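Local atomic coordinates of insect group II chitinase (Ostrinia furnacalis, PDB entry 5Y2A), a protein that hydrolyses chitin as a family 18 glycoside hydrolase of an insect, probably cleaving beta-1,4 bonds between N-acetylglucosamine units. Residues Phe3-Tyr8 and Thr364-Val369; Arg172-Ala177 and Ile232-Asp237; Phe226-Trp231 and Met335-Ser340; Val243-Tyr248 and Arg326-Tyr331. All coordinates share one frame; numbering follows the deposited sequence.

Interaction 1: Phe3-Tyr8 and Thr364-Val369; sequences FKVVCY and TTINHV
Val5 meets Ile366 and Asn367 through its two methyl groups, and no hydrogen bond runs between the two segments. The purely apolar part is one methyl pair: CG2 of Val5 lies 4.3 Å from CG2 of Ile366, a loose van der Waals touch. The rest is methyl against carboxamide. Val5 holds CG1 anti to its own nitrogen (chi1 179°), which spreads both branches toward the helix; CG1 then sits 4.0 Å from ND2 of Asn367, while CG2 lies 4.1 Å from OD1 of the same residue. The valine thus spans the amide, one methyl near each end.

Those polar ends are occupied elsewhere. ND2 of Asn367 donates to the carbonyl of Leu363, one turn back in the helix, and also to Leu31 O, while OD1 takes a bond from Arg371. Held from both ends, the buried amide is probably restrained from turning, and both valine methyls sit above its plane. Leu363 and Arg371 touch Val5 too.

Strand 4-10 and helix 361-371, from near the two ends of the chain, come together here as the first strand and the closing helix of the TIM barrel of family 18 glycoside hydrolases, the helix packing on the barrel's outer wall.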
loop_
_atom_site.group_PDB
_atom_site.type_symbol
_atom_site.label_atom_id
_atom_site.label_comp_id
_atom_site.label_asym_id
_atom_site.label_seq_id
_atom_site.Cartn_x
_atom_site.Cartn_y
_atom_site.Cartn_z
ATOM N N PHE A 3 1.714 -25.660 26.157
ATOM C CA PHE A 3 2.018 -24.420 25.450
ATOM C C PHE A 3 1.372 -24.448 24.075
ATOM O O PHE A 3 1.372 -25.481 23.400
ATOM C CB PHE A 3 3.533 -24.183 25.310
ATOM C CG PHE A 3 4.234 -23.936 26.621
ATOM C CD1 PHE A 3 4.027 -22.758 27.321
ATOM C CD2 PHE A 3 5.088 -24.888 27.157
ATOM C CE1 PHE A 3 4.658 -22.528 28.528
ATOM C CE2 PHE A 3 5.723 -24.668 28.369
ATOM C CZ PHE A 3 5.509 -23.489 29.054
ATOM N N LYS A 4 0.816 -23.314 23.666
ATOM C CA LYS A 4 0.220 -23.190 22.346
ATOM C C LYS A 4 1.235 -22.664 21.338
ATOM O O LYS A 4 2.149 -21.909 21.680
ATOM C CB LYS A 4 -0.994 -22.255 22.387
ATOM C CG LYS A 4 -2.093 -22.687 23.350
ATOM C CD LYS A 4 -3.265 -21.694 23.322
ATOM C CE LYS A 4 -4.458 -22.210 24.125
ATOM N NZ LYS A 4 -4.116 -22.416 25.561
ATOM N N VAL A 5 1.084 -23.091 20.085
ATOM C CA VAL A 5 1.775 -22.466 18.960
ATOM C C VAL A 5 0.674 -22.029 18.004
ATOM O O VAL A 5 0.071 -22.857 17.309
ATOM C CB VAL A 5 2.790 -23.392 18.286
ATOM C CG1 VAL A 5 3.460 -22.676 17.107
ATOM C CG2 VAL A 5 3.845 -23.843 19.290
ATOM N N VAL A 6 0.379 -20.736 17.999
ATOM C CA VAL A 6 -0.742 -20.175 17.255
ATOM C C VAL A 6 -0.200 -19.668 15.924
ATOM O O VAL A 6 0.604 -18.731 15.892
ATOM C CB VAL A 6 -1.428 -19.053 18.051
ATOM C CG1 VAL A 6 -2.555 -18.411 17.243
ATOM C CG2 VAL A 6 -1.954 -19.596 19.380
ATOM N N CYS A 7 -0.636 -20.280 14.822
ATOM C CA CYS A 7 -0.095 -20.002 13.493
ATOM C C CYS A 7 -1.087 -19.169 12.697
ATOM O O CYS A 7 -2.228 -19.595 12.495
ATOM C CB CYS A 7 0.180 -21.294 12.725
ATOM S SG CYS A 7 1.373 -22.436 13.445
ATOM N N TYR A 8 -0.645 -18.019 12.196
ATOM C CA TYR A 8 -1.465 -17.246 11.272
ATOM C C TYR A 8 -1.215 -17.724 9.843
ATOM O O TYR A 8 -0.073 -17.729 9.366
ATOM C CB TYR A 8 -1.196 -15.749 11.416
ATOM C CG TYR A 8 -1.973 -15.156 12.565
ATOM C CD1 TYR A 8 -1.455 -15.171 13.848
ATOM C CD2 TYR A 8 -3.246 -14.617 12.377
ATOM C CE1 TYR A 8 -2.164 -14.649 14.914
ATOM C CE2 TYR A 8 -3.963 -14.090 13.446
ATOM C CZ TYR A 8 -3.412 -14.112 14.709
ATOM O OH TYR A 8 -4.104 -13.609 15.789
ATOM N N THR A 364 9.766 -24.205 13.156
ATOM C CA THR A 364 10.311 -25.427 13.742
ATOM C C THR A 364 11.056 -25.130 15.039
ATOM O O THR A 364 10.937 -25.877 16.020
ATOM C CB THR A 364 11.229 -26.114 12.732
ATOM O OG1 THR A 364 10.462 -26.475 11.578
ATOM C CG2 THR A 364 11.863 -27.362 13.328
ATOM N N THR A 365 11.826 -24.039 15.062
ATOM C CA THR A 365 12.534 -23.639 16.274
ATOM C C THR A 365 11.572 -23.385 17.432
ATOM O O THR A 365 11.833 -23.806 18.568
ATOM C CB THR A 365 13.381 -22.397 15.984
ATOM O OG1 THR A 365 14.408 -22.730 15.038
ATOM C CG2 THR A 365 14.010 -21.866 17.256
ATOM N N ILE A 366 10.452 -22.704 17.168
ATOM C CA ILE A 366 9.470 -22.440 18.221
ATOM C C ILE A 366 8.840 -23.743 18.720
ATOM O O ILE A 366 8.637 -23.927 19.929
ATOM C CB ILE A 366 8.412 -21.436 17.713
ATOM C CG1 ILE A 366 9.064 -20.058 17.505
ATOM C CG2 ILE A 366 7.238 -21.348 18.681
ATOM C CD1 ILE A 366 8.177 -19.025 16.815
ATOM N N ASN A 367 8.526 -24.667 17.807
ATOM C CA ASN A 367 7.947 -25.951 18.207
ATOM C C ASN A 367 8.930 -26.785 19.019
ATOM O O ASN A 367 8.529 -27.523 19.928
ATOM C CB ASN A 367 7.503 -26.730 16.977
ATOM C CG ASN A 367 6.135 -26.322 16.518
ATOM O OD1 ASN A 367 5.133 -26.912 16.913
ATOM N ND2 ASN A 367 6.081 -25.288 15.693
ATOM N N HIS A 368 10.210 -26.702 18.675
ATOM C CA HIS A 368 11.255 -27.381 19.434
ATOM C C HIS A 368 11.228 -26.966 20.901
ATOM O O HIS A 368 11.216 -27.815 21.802
ATOM C CB HIS A 368 12.605 -27.067 18.781
ATOM C CG HIS A 368 13.793 -27.505 19.577
ATOM N ND1 HIS A 368 14.029 -28.822 19.904
ATOM C CD2 HIS A 368 14.828 -26.797 20.087
ATOM C CE1 HIS A 368 15.151 -28.903 20.597
ATOM N NE2 HIS A 368 15.656 -27.689 20.719
ATOM N N VAL A 369 11.174 -25.658 21.159
ATOM C CA VAL A 369 11.221 -25.152 22.529
ATOM C C VAL A 369 9.927 -25.466 23.273
ATOM O O VAL A 369 9.945 -25.914 24.428
ATOM C CB VAL A 369 11.500 -23.637 22.528
ATOM C CG1 VAL A 369 11.364 -23.080 23.938
ATOM C CG2 VAL A 369 12.880 -23.349 21.949
#

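Interaction 2: Arg172-Ala177 and Ile232-Asp237; sequences RVIDYA and INKGAD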
loop_
_atom_site.group_PDB
_atom_site.type_symbol
_atom_site.label_atom_id
_atom_site.label_comp_id
_atom_site.label_asym_id
_atom_site.label_seq_id
_atom_site.Cartn_x
_atom_site.Cartn_y
_atom_site.Cartn_z
ATOM N N ARG A 172 0.637 2.863 25.172
ATOM C CA ARG A 172 -0.378 3.879 24.906
ATOM C C ARG A 172 -1.699 3.263 24.456
ATOM O O ARG A 172 -2.760 3.550 25.025
ATOM C CB ARG A 172 0.142 4.849 23.843
ATOM C CG ARG A 172 -0.839 5.933 23.458
ATOM C CD ARG A 172 -0.256 6.893 22.429
ATOM N NE ARG A 172 -1.226 7.931 22.088
ATOM C CZ ARG A 172 -1.694 8.161 20.866
ATOM N NH1 ARG A 172 -1.283 7.427 19.840
ATOM N NH2 ARG A 172 -2.578 9.133 20.672
ATOM N N VAL A 173 -1.652 2.414 23.423
ATOM C CA VAL A 173 -2.878 1.829 22.881
ATOM C C VAL A 173 -3.520 0.889 23.892
ATOM O O VAL A 173 -4.750 0.835 24.012
ATOM C CB VAL A 173 -2.593 1.108 21.546
ATOM C CG1 VAL A 173 -3.845 0.402 21.037
ATOM C CG2 VAL A 173 -2.077 2.092 20.500
ATOM N N ILE A 174 -2.709 0.110 24.609
ATOM C CA ILE A 174 -3.260 -0.802 25.609
ATOM C C ILE A 174 -4.078 -0.028 26.634
ATOM O O ILE A 174 -5.198 -0.422 26.983
ATOM C CB ILE A 174 -2.135 -1.611 26.275
ATOM C CG1 ILE A 174 -1.529 -2.594 25.266
ATOM C CG2 ILE A 174 -2.665 -2.352 27.510
ATOM C CD1 ILE A 174 -0.135 -3.035 25.614
ATOM N N ASP A 175 -3.542 1.104 27.104
ATOM C CA ASP A 175 -4.248 1.910 28.099
ATOM C C ASP A 175 -5.576 2.420 27.555
ATOM O O ASP A 175 -6.571 2.490 28.283
ATOM C CB ASP A 175 -3.376 3.087 28.537
ATOM C CG ASP A 175 -2.158 2.656 29.323
ATOM O OD1 ASP A 175 -2.165 1.528 29.857
ATOM O OD2 ASP A 175 -1.197 3.453 29.411
ATOM N N TYR A 176 -5.614 2.760 26.265
ATOM C CA TYR A 176 -6.832 3.275 25.656
ATOM C C TYR A 176 -7.841 2.185 25.320
ATOM O O TYR A 176 -9.051 2.433 25.370
ATOM C CB TYR A 176 -6.484 4.031 24.377
ATOM C CG TYR A 176 -6.030 5.467 24.525
ATOM C CD1 TYR A 176 -6.864 6.437 25.074
ATOM C CD2 TYR A 176 -4.774 5.857 24.092
ATOM C CE1 TYR A 176 -6.455 7.756 25.177
ATOM C CE2 TYR A 176 -4.350 7.170 24.198
ATOM C CZ TYR A 176 -5.196 8.115 24.744
ATOM O OH TYR A 176 -4.766 9.420 24.841
ATOM N N ALA A 177 -7.381 0.990 24.950
ATOM C CA ALA A 177 -8.229 0.046 24.232
ATOM C C ALA A 177 -8.791 -1.080 25.085
ATOM O O ALA A 177 -9.883 -1.572 24.783
ATOM C CB ALA A 177 -7.453 -0.574 23.058
ATOM N N ILE A 232 0.719 -8.433 32.208
ATOM C CA ILE A 232 0.609 -9.147 33.478
ATOM C C ILE A 232 0.238 -8.180 34.598
ATOM O O ILE A 232 -0.679 -8.435 35.387
ATOM C CB ILE A 232 1.921 -9.888 33.795
ATOM C CG1 ILE A 232 2.208 -10.960 32.740
ATOM C CG2 ILE A 232 1.861 -10.503 35.195
ATOM C CD1 ILE A 232 3.570 -11.629 32.898
ATOM N N ASN A 233 0.943 -7.050 34.675
ATOM C CA ASN A 233 0.676 -6.064 35.715
ATOM C C ASN A 233 -0.687 -5.412 35.563
ATOM O O ASN A 233 -1.229 -4.909 36.551
ATOM C CB ASN A 233 1.766 -5.001 35.718
ATOM C CG ASN A 233 3.109 -5.561 36.105
ATOM O OD1 ASN A 233 3.187 -6.623 36.719
ATOM N ND2 ASN A 233 4.174 -4.854 35.753
ATOM N N LYS A 234 -1.240 -5.382 34.352
ATOM C CA LYS A 234 -2.596 -4.895 34.148
ATOM C C LYS A 234 -3.654 -5.928 34.512
ATOM O O LYS A 234 -4.847 -5.627 34.403
ATOM C CB LYS A 234 -2.795 -4.442 32.699
ATOM C CG LYS A 234 -2.073 -3.155 32.361
ATOM C CD LYS A 234 -2.927 -1.961 32.715
ATOM C CE LYS A 234 -3.124 -1.052 31.526
ATOM N NZ LYS A 234 -4.287 -0.146 31.726
ATOM N N GLY A 235 -3.258 -7.129 34.925
ATOM C CA GLY A 235 -4.201 -8.121 35.392
ATOM C C GLY A 235 -4.373 -9.342 34.516
ATOM O O GLY A 235 -5.296 -10.127 34.762
ATOM N N ALA A 236 -3.537 -9.528 33.498
ATOM C CA ALA A 236 -3.678 -10.667 32.603
ATOM C C ALA A 236 -3.166 -11.950 33.252
ATOM O O ALA A 236 -2.135 -11.951 33.930
ATOM C CB ALA A 236 -2.921 -10.416 31.296
ATOM N N ASP A 237 -3.905 -13.036 33.034
ATOM C CA ASP A 237 -3.468 -14.391 33.365
ATOM C C ASP A 237 -2.269 -14.774 32.500
ATOM O O ASP A 237 -2.368 -14.750 31.269
ATOM C CB ASP A 237 -4.639 -15.352 33.137
ATOM C CG ASP A 237 -4.302 -16.809 33.435
ATOM O OD1 ASP A 237 -3.140 -17.130 33.758
ATOM O OD2 ASP A 237 -5.219 -17.650 33.317
HETATM O O HOH W 1 -5.797 -0.822 29.854
#
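Lys234 reaches Asp175 by bending twice, at chi2 (-86°) and chi3 (-125°), while the aspartate sets CG beside its own backbone nitrogen (chi1 -68°), which brings its carboxylate round to the lysine. The lysine starts from the end of helix 224-233, which closes in a Schellman motif: Gly235 N bonds back to Ile232 O, Ala236 N bonds to Trp231 O, and Gly235 takes a positive phi. The contact joins the C-terminal end of this helix to helix 171-177, both on the outside of the TIM barrel.

The two side chains run at about a right angle. OD1 of Asp175 makes a salt bridge with NZ of Lys234 at 3.3 Å, and CE of the lysine lies just as near, at 3.2 Å from that oxygen, so the carboxylate meets the end of the chain partly through its last carbon. OD1 also has Tyr230 OH as a close partner, at a distance short enough to be doubtful in detail, and OD2 has its own salt bridge to Lys171. Two lysines face the aspartate, which is likely to favour its charged form.

A water donates to Ile174 O at 3.0 Å and accepts from NZ of Lys234, although that second leg is suspiciously short. Beside the ion pair, CG2 of Ile174 packs 4.2 Å from CE of Lys234.

Interaction 3: Phe226-Trp231 and Met335-Ser340; sequences FTVNYW and MELGGS. With NAG (2-acetamido-2-deoxy-beta-D-glucopyranose), chain C.
At the glycan site, Asn229 stands between the bound N-acetylglucosamine and Met335. Asn225, Phe226 and Thr227 form a glycosylation sequon, consistent with an N-linked sugar on Asn225. ND2 of Asn229 comes within 3.5 Å of the sugar's ring oxygen O5, a near approach rather than a hydrogen bond; its bond goes to Asn225 O. On the protein side, OD1 of Asn229 lies 3.8 Å from CE of Met335.

Bends at chi2 (-78°) and chi3 (-72°) carry that methyl across to helix 224-233, where it also meets CG1 of Val228 at 4.0 Å. The same valine methyl packs 3.7 Å from CD1 of Leu337. With an alanine in place of Asn229, the Asn225 carbonyl would probably lose its side-chain donor and a gap would open between the sugar and the methionine methyl.

Tyr331 of helix 322-334 touches both Val228 and Asn229, while Val243 of strand 241-254 lies against Val228 and Leu337.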
loop_
_atom_site.group_PDB
_atom_site.type_symbol
_atom_site.label_atom_id
_atom_site.label_comp_id
_atom_site.label_asym_id
_atom_site.label_seq_id
_atom_site.Cartn_x
_atom_site.Cartn_y
_atom_site.Cartn_z
ATOM N N PHE A 226 8.868 -5.611 28.158
ATOM C CA PHE A 226 7.972 -4.665 28.814
ATOM C C PHE A 226 6.522 -4.996 28.497
ATOM O O PHE A 226 5.675 -5.044 29.398
ATOM C CB PHE A 226 8.275 -3.221 28.409
ATOM C CG PHE A 226 7.371 -2.222 29.087
ATOM C CD1 PHE A 226 6.097 -1.955 28.590
ATOM C CD2 PHE A 226 7.778 -1.582 30.250
ATOM C CE1 PHE A 226 5.255 -1.065 29.231
ATOM C CE2 PHE A 226 6.946 -0.686 30.889
ATOM C CZ PHE A 226 5.680 -0.430 30.383
ATOM N N THR A 227 6.217 -5.216 27.214
ATOM C CA THR A 227 4.842 -5.486 26.805
ATOM C C THR A 227 4.240 -6.634 27.603
ATOM O O THR A 227 3.102 -6.547 28.084
ATOM C CB THR A 227 4.794 -5.807 25.310
ATOM O OG1 THR A 227 5.326 -4.707 24.557
ATOM C CG2 THR A 227 3.369 -6.083 24.882
ATOM N N VAL A 228 4.991 -7.727 27.743
ATOM C CA VAL A 228 4.478 -8.901 28.441
ATOM C C VAL A 228 4.243 -8.578 29.908
ATOM O O VAL A 228 3.178 -8.874 30.464
ATOM C CB VAL A 228 5.435 -10.095 28.266
ATOM C CG1 VAL A 228 5.032 -11.242 29.188
ATOM C CG2 VAL A 228 5.446 -10.566 26.812
ATOM N N ASN A 229 5.234 -7.967 30.559
ATOM C CA ASN A 229 5.077 -7.629 31.967
ATOM C C ASN A 229 3.984 -6.591 32.177
ATOM O O ASN A 229 3.281 -6.629 33.196
ATOM C CB ASN A 229 6.411 -7.154 32.538
ATOM C CG ASN A 229 7.339 -8.305 32.840
ATOM O OD1 ASN A 229 7.142 -9.028 33.815
ATOM N ND2 ASN A 229 8.351 -8.494 31.999
ATOM N N TYR A 230 3.798 -5.682 31.217
ATOM C CA TYR A 230 2.734 -4.692 31.348
ATOM C C TYR A 230 1.359 -5.353 31.323
ATOM O O TYR A 230 0.490 -5.016 32.133
ATOM C CB TYR A 230 2.846 -3.645 30.240
ATOM C CG TYR A 230 2.035 -2.395 30.503
ATOM C CD1 TYR A 230 2.355 -1.544 31.558
ATOM C CD2 TYR A 230 0.942 -2.070 29.703
ATOM C CE1 TYR A 230 1.615 -0.398 31.803
ATOM C CE2 TYR A 230 0.196 -0.925 29.941
ATOM C CZ TYR A 230 0.540 -0.093 30.992
ATOM O OH TYR A 230 -0.196 1.046 31.232
ATOM N N TRP A 231 1.146 -6.301 30.406
ATOM C CA TRP A 231 -0.117 -7.037 30.387
ATOM C C TRP A 231 -0.333 -7.794 31.692
ATOM O O TRP A 231 -1.446 -7.803 32.237
ATOM C CB TRP A 231 -0.153 -7.999 29.199
ATOM C CG TRP A 231 -0.634 -7.340 27.957
ATOM C CD1 TRP A 231 0.115 -6.649 27.051
ATOM C CD2 TRP A 231 -1.984 -7.270 27.500
ATOM N NE1 TRP A 231 -0.687 -6.173 26.044
ATOM C CE2 TRP A 231 -1.982 -6.531 26.303
ATOM C CE3 TRP A 231 -3.200 -7.757 27.992
ATOM C CZ2 TRP A 231 -3.147 -6.264 25.590
ATOM C CZ3 TRP A 231 -4.354 -7.504 27.272
ATOM C CH2 TRP A 231 -4.319 -6.765 26.084
ATOM N N MET A 335 8.808 -17.675 31.627
ATOM C CA MET A 335 7.744 -16.854 32.196
ATOM C C MET A 335 6.449 -17.623 32.414
ATOM O O MET A 335 5.501 -17.049 32.967
ATOM C CB MET A 335 7.477 -15.650 31.283
ATOM C CG MET A 335 8.579 -14.607 31.260
ATOM S SD MET A 335 8.555 -13.538 32.710
ATOM C CE MET A 335 7.110 -12.557 32.344
ATOM N N GLU A 336 6.375 -18.881 31.975
ATOM C CA GLU A 336 5.179 -19.712 32.130
ATOM C C GLU A 336 3.953 -19.061 31.486
ATOM O O GLU A 336 2.870 -18.990 32.072
ATOM C CB GLU A 336 4.933 -20.031 33.609
ATOM C CG GLU A 336 6.133 -20.700 34.276
ATOM C CD GLU A 336 5.940 -20.928 35.764
ATOM O OE1 GLU A 336 6.146 -22.070 36.220
ATOM O OE2 GLU A 336 5.593 -19.961 36.478
ATOM N N LEU A 337 4.125 -18.610 30.247
ATOM C CA LEU A 337 3.055 -17.954 29.514
ATOM C C LEU A 337 2.235 -19.009 28.772
ATOM O O LEU A 337 2.452 -20.211 28.926
ATOM C CB LEU A 337 3.633 -16.903 28.567
ATOM C CG LEU A 337 4.531 -15.866 29.247
ATOM C CD1 LEU A 337 5.075 -14.864 28.232
ATOM C CD2 LEU A 337 3.778 -15.153 30.367
ATOM N N GLY A 338 1.283 -18.562 27.947
ATOM C CA GLY A 338 0.409 -19.496 27.251
ATOM C C GLY A 338 1.002 -20.108 25.999
ATOM O O GLY A 338 0.598 -21.204 25.593
ATOM N N GLY A 339 1.936 -19.420 25.357
ATOM C CA GLY A 339 2.556 -19.971 24.167
ATOM C C GLY A 339 3.126 -18.867 23.293
ATOM O O GLY A 339 3.307 -17.733 23.739
ATOM N N SER A 340 3.406 -19.235 22.041
ATOM C CA SER A 340 3.950 -18.311 21.056
ATOM C C SER A 340 3.022 -18.242 19.852
ATOM O O SER A 340 2.301 -19.196 19.548
ATOM C CB SER A 340 5.358 -18.732 20.581
ATOM O OG SER A 340 6.322 -18.666 21.624
HETATM C C1 NAG C . 12.059 -7.561 31.884
HETATM C C2 NAG C . 13.493 -7.389 32.366
HETATM C C3 NAG C . 13.557 -7.485 33.893
HETATM C C4 NAG C . 12.548 -6.551 34.555
HETATM C C5 NAG C . 11.167 -6.731 33.931
HETATM C C6 NAG C . 10.153 -5.722 34.425
HETATM C C7 NAG C . 15.500 -8.034 31.112
HETATM C C8 NAG C . 16.341 -9.171 30.614
HETATM N N2 NAG C . 14.386 -8.371 31.770
HETATM O O3 NAG C . 14.886 -7.173 34.296
HETATM O O4 NAG C . 12.378 -6.897 35.926
HETATM O O5 NAG C . 11.234 -6.597 32.504
HETATM O O6 NAG C . 10.446 -4.411 33.959
HETATM O O7 NAG C . 15.808 -6.865 30.917
#

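Interaction 4: Val243-Tyr248 and Arg326-Tyr331; sequences VGVPFY and RHKAEY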
loop_
_atom_site.group_PDB
_atom_site.type_symbol
_atom_site.label_atom_id
_atom_site.label_comp_id
_atom_site.label_asym_id
_atom_site.label_seq_id
_atom_site.Cartn_x
_atom_site.Cartn_y
_atom_site.Cartn_z
ATOM N N VAL A 243 2.853 -14.938 22.957
ATOM C CA VAL A 243 3.806 -13.924 22.513
ATOM C C VAL A 243 4.054 -14.078 21.014
ATOM O O VAL A 243 4.586 -15.097 20.563
ATOM C CB VAL A 243 5.120 -14.015 23.302
ATOM C CG1 VAL A 243 6.155 -13.059 22.724
ATOM C CG2 VAL A 243 4.864 -13.698 24.772
ATOM N N GLY A 244 3.675 -13.058 20.247
ATOM C CA GLY A 244 3.883 -13.097 18.813
ATOM C C GLY A 244 5.341 -12.923 18.429
ATOM O O GLY A 244 6.107 -12.201 19.071
ATOM N N VAL A 245 5.720 -13.603 17.354
ATOM C CA VAL A 245 7.062 -13.529 16.782
ATOM C C VAL A 245 6.893 -13.164 15.312
ATOM O O VAL A 245 6.164 -13.861 14.593
ATOM C CB VAL A 245 7.812 -14.864 16.937
ATOM C CG1 VAL A 245 9.209 -14.780 16.317
ATOM C CG2 VAL A 245 7.879 -15.300 18.402
ATOM N N PRO A 246 7.537 -12.103 14.820
ATOM C CA PRO A 246 7.433 -11.771 13.391
ATOM C C PRO A 246 8.344 -12.671 12.563
ATOM O O PRO A 246 9.503 -12.900 12.917
ATOM C CB PRO A 246 7.896 -10.310 13.336
ATOM C CG PRO A 246 8.921 -10.231 14.457
ATOM C CD PRO A 246 8.390 -11.149 15.552
ATOM N N PHE A 247 7.811 -13.189 11.455
ATOM C CA PHE A 247 8.584 -13.963 10.490
ATOM C C PHE A 247 9.011 -13.109 9.296
ATOM O O PHE A 247 9.207 -13.626 8.189
ATOM C CB PHE A 247 7.783 -15.183 10.016
ATOM C CG PHE A 247 7.670 -16.305 11.042
ATOM C CD1 PHE A 247 8.233 -16.188 12.308
ATOM C CD2 PHE A 247 7.003 -17.487 10.718
ATOM C CE1 PHE A 247 8.129 -17.231 13.240
ATOM C CE2 PHE A 247 6.886 -18.534 11.641
ATOM C CZ PHE A 247 7.457 -18.409 12.901
ATOM N N TYR A 248 9.176 -11.804 9.513
ATOM C CA TYR A 248 9.484 -10.844 8.463
ATOM C C TYR A 248 10.303 -9.727 9.086
ATOM O O TYR A 248 10.378 -9.593 10.310
ATOM C CB TYR A 248 8.211 -10.260 7.831
ATOM C CG TYR A 248 7.411 -9.484 8.848
ATOM C CD1 TYR A 248 6.512 -10.134 9.685
ATOM C CD2 TYR A 248 7.588 -8.110 9.012
ATOM C CE1 TYR A 248 5.804 -9.447 10.646
ATOM C CE2 TYR A 248 6.882 -7.411 9.976
ATOM C CZ TYR A 248 5.986 -8.091 10.787
ATOM O OH TYR A 248 5.267 -7.419 11.746
ATOM N N ARG A 326 14.179 -18.695 18.971
ATOM C CA ARG A 326 14.387 -19.632 20.073
ATOM C C ARG A 326 14.304 -18.921 21.415
ATOM O O ARG A 326 13.607 -19.375 22.330
ATOM C CB ARG A 326 15.745 -20.322 19.934
ATOM C CG ARG A 326 15.988 -21.412 20.982
ATOM C CD ARG A 326 17.392 -21.999 20.862
ATOM N NE ARG A 326 18.415 -21.038 21.268
ATOM C CZ ARG A 326 19.726 -21.242 21.163
ATOM N NH1 ARG A 326 20.189 -22.379 20.661
ATOM N NH2 ARG A 326 20.578 -20.309 21.565
ATOM N N HIS A 327 15.005 -17.790 21.547
ATOM C CA HIS A 327 15.006 -17.088 22.826
ATOM C C HIS A 327 13.601 -16.677 23.237
ATOM O O HIS A 327 13.228 -16.799 24.409
ATOM C CB HIS A 327 15.898 -15.850 22.772
ATOM C CG HIS A 327 15.922 -15.091 24.062
ATOM N ND1 HIS A 327 16.659 -15.505 25.150
ATOM C CD2 HIS A 327 15.256 -13.981 24.461
ATOM C CE1 HIS A 327 16.472 -14.666 26.152
ATOM N NE2 HIS A 327 15.621 -13.735 25.763
ATOM N N LYS A 328 12.810 -16.163 22.292
ATOM C CA LYS A 328 11.477 -15.701 22.653
ATOM C C LYS A 328 10.585 -16.859 23.071
ATOM O O LYS A 328 9.761 -16.711 23.985
ATOM C CB LYS A 328 10.880 -14.906 21.492
ATOM C CG LYS A 328 11.564 -13.552 21.339
ATOM C CD LYS A 328 11.030 -12.751 20.156
ATOM C CE LYS A 328 11.651 -11.347 20.149
ATOM N NZ LYS A 328 11.172 -10.522 18.997
ATOM N N ALA A 329 10.764 -18.024 22.448
ATOM C CA ALA A 329 10.036 -19.208 22.882
ATOM C C ALA A 329 10.504 -19.663 24.259
ATOM O O ALA A 329 9.690 -20.081 25.088
ATOM C CB ALA A 329 10.203 -20.327 21.852
ATOM N N GLU A 330 11.811 -19.587 24.523
ATOM C CA GLU A 330 12.308 -19.949 25.846
ATOM C C GLU A 330 11.871 -18.940 26.897
ATOM O O GLU A 330 11.610 -19.318 28.047
ATOM C CB GLU A 330 13.834 -20.092 25.811
ATOM C CG GLU A 330 14.274 -21.282 24.978
ATOM C CD GLU A 330 15.768 -21.551 25.019
ATOM O OE1 GLU A 330 16.558 -20.603 25.215
ATOM O OE2 GLU A 330 16.144 -22.725 24.831
ATOM N N TYR A 331 11.764 -17.664 26.515
ATOM C CA TYR A 331 11.182 -16.652 27.395
ATOM C C TYR A 331 9.752 -17.012 27.774
ATOM O O TYR A 331 9.356 -16.894 28.941
ATOM C CB TYR A 331 11.228 -15.295 26.699
ATOM C CG TYR A 331 10.563 -14.156 27.439
ATOM C CD1 TYR A 331 11.267 -13.404 28.370
ATOM C CD2 TYR A 331 9.247 -13.806 27.178
ATOM C CE1 TYR A 331 10.673 -12.343 29.028
ATOM C CE2 TYR A 331 8.641 -12.748 27.839
ATOM C CZ TYR A 331 9.364 -12.020 28.764
ATOM O OH TYR A 331 8.779 -10.963 29.425
HETATM O O HOH W 2 8.341 -10.687 19.171
#
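Lys328 lies across Val245 and Pro246, joining helix 322-334 to strand 241-254 of the TIM barrel. The strand leads, through the long insertion that family 18 chitinases of this kind carry, to this helix and then to strand 339-343, the next barrel strand.

The side chain sets out toward the strand. Its CB touches CG2 of Val245 at 4.3 Å. CG has no close partner on the strand, but CD, on the next step of the zigzag, is again within 4.4 Å of that CG2, so the valine methyl sits along the near part of the aliphatic chain. From chi2 on, the chain is fully extended (chi4 179°), and CE carries the charge on past the valine toward Pro246. At the tip, NZ lies 4.5 Å from CD of the proline, no more than a loose touch.

The buried ammonium is well satisfied. It forms a salt bridge with Asp320 and donates to the carbonyl of Ala209, both outside the two segments; a water 2.8 Å from NZ is a third partner. Three partners surround it, as many as it has hydrogens, and the aspartate probably keeps the lysine protonated. There is no direct hydrogen bond between the two segments; the water makes the link, donating on to Gly244 O at 2.7 Å, a carbonyl that Thr194 OG1 also reaches.

Overall arrangement
Interactions 1 and 4 are fully buried, and in both a helix packs against a barrel strand; their helices, 361-371 and 322-334, also touch each other through Val369 and Ala329. Interactions 2 and 3 are only partly buried and share helix 224-233, one using its end and the other its middle. Chemistry follows place: the first contact is methyls against an amide, the third is mostly apolar beside a sugar, the second is an ion pair near the surface, and the fourth buries a lysine with its own countercharge and a water. Strand 339-343 of interaction 3 lies between strands 4-10 and 241-254, linking interactions 1 and 4 in the barrel wall.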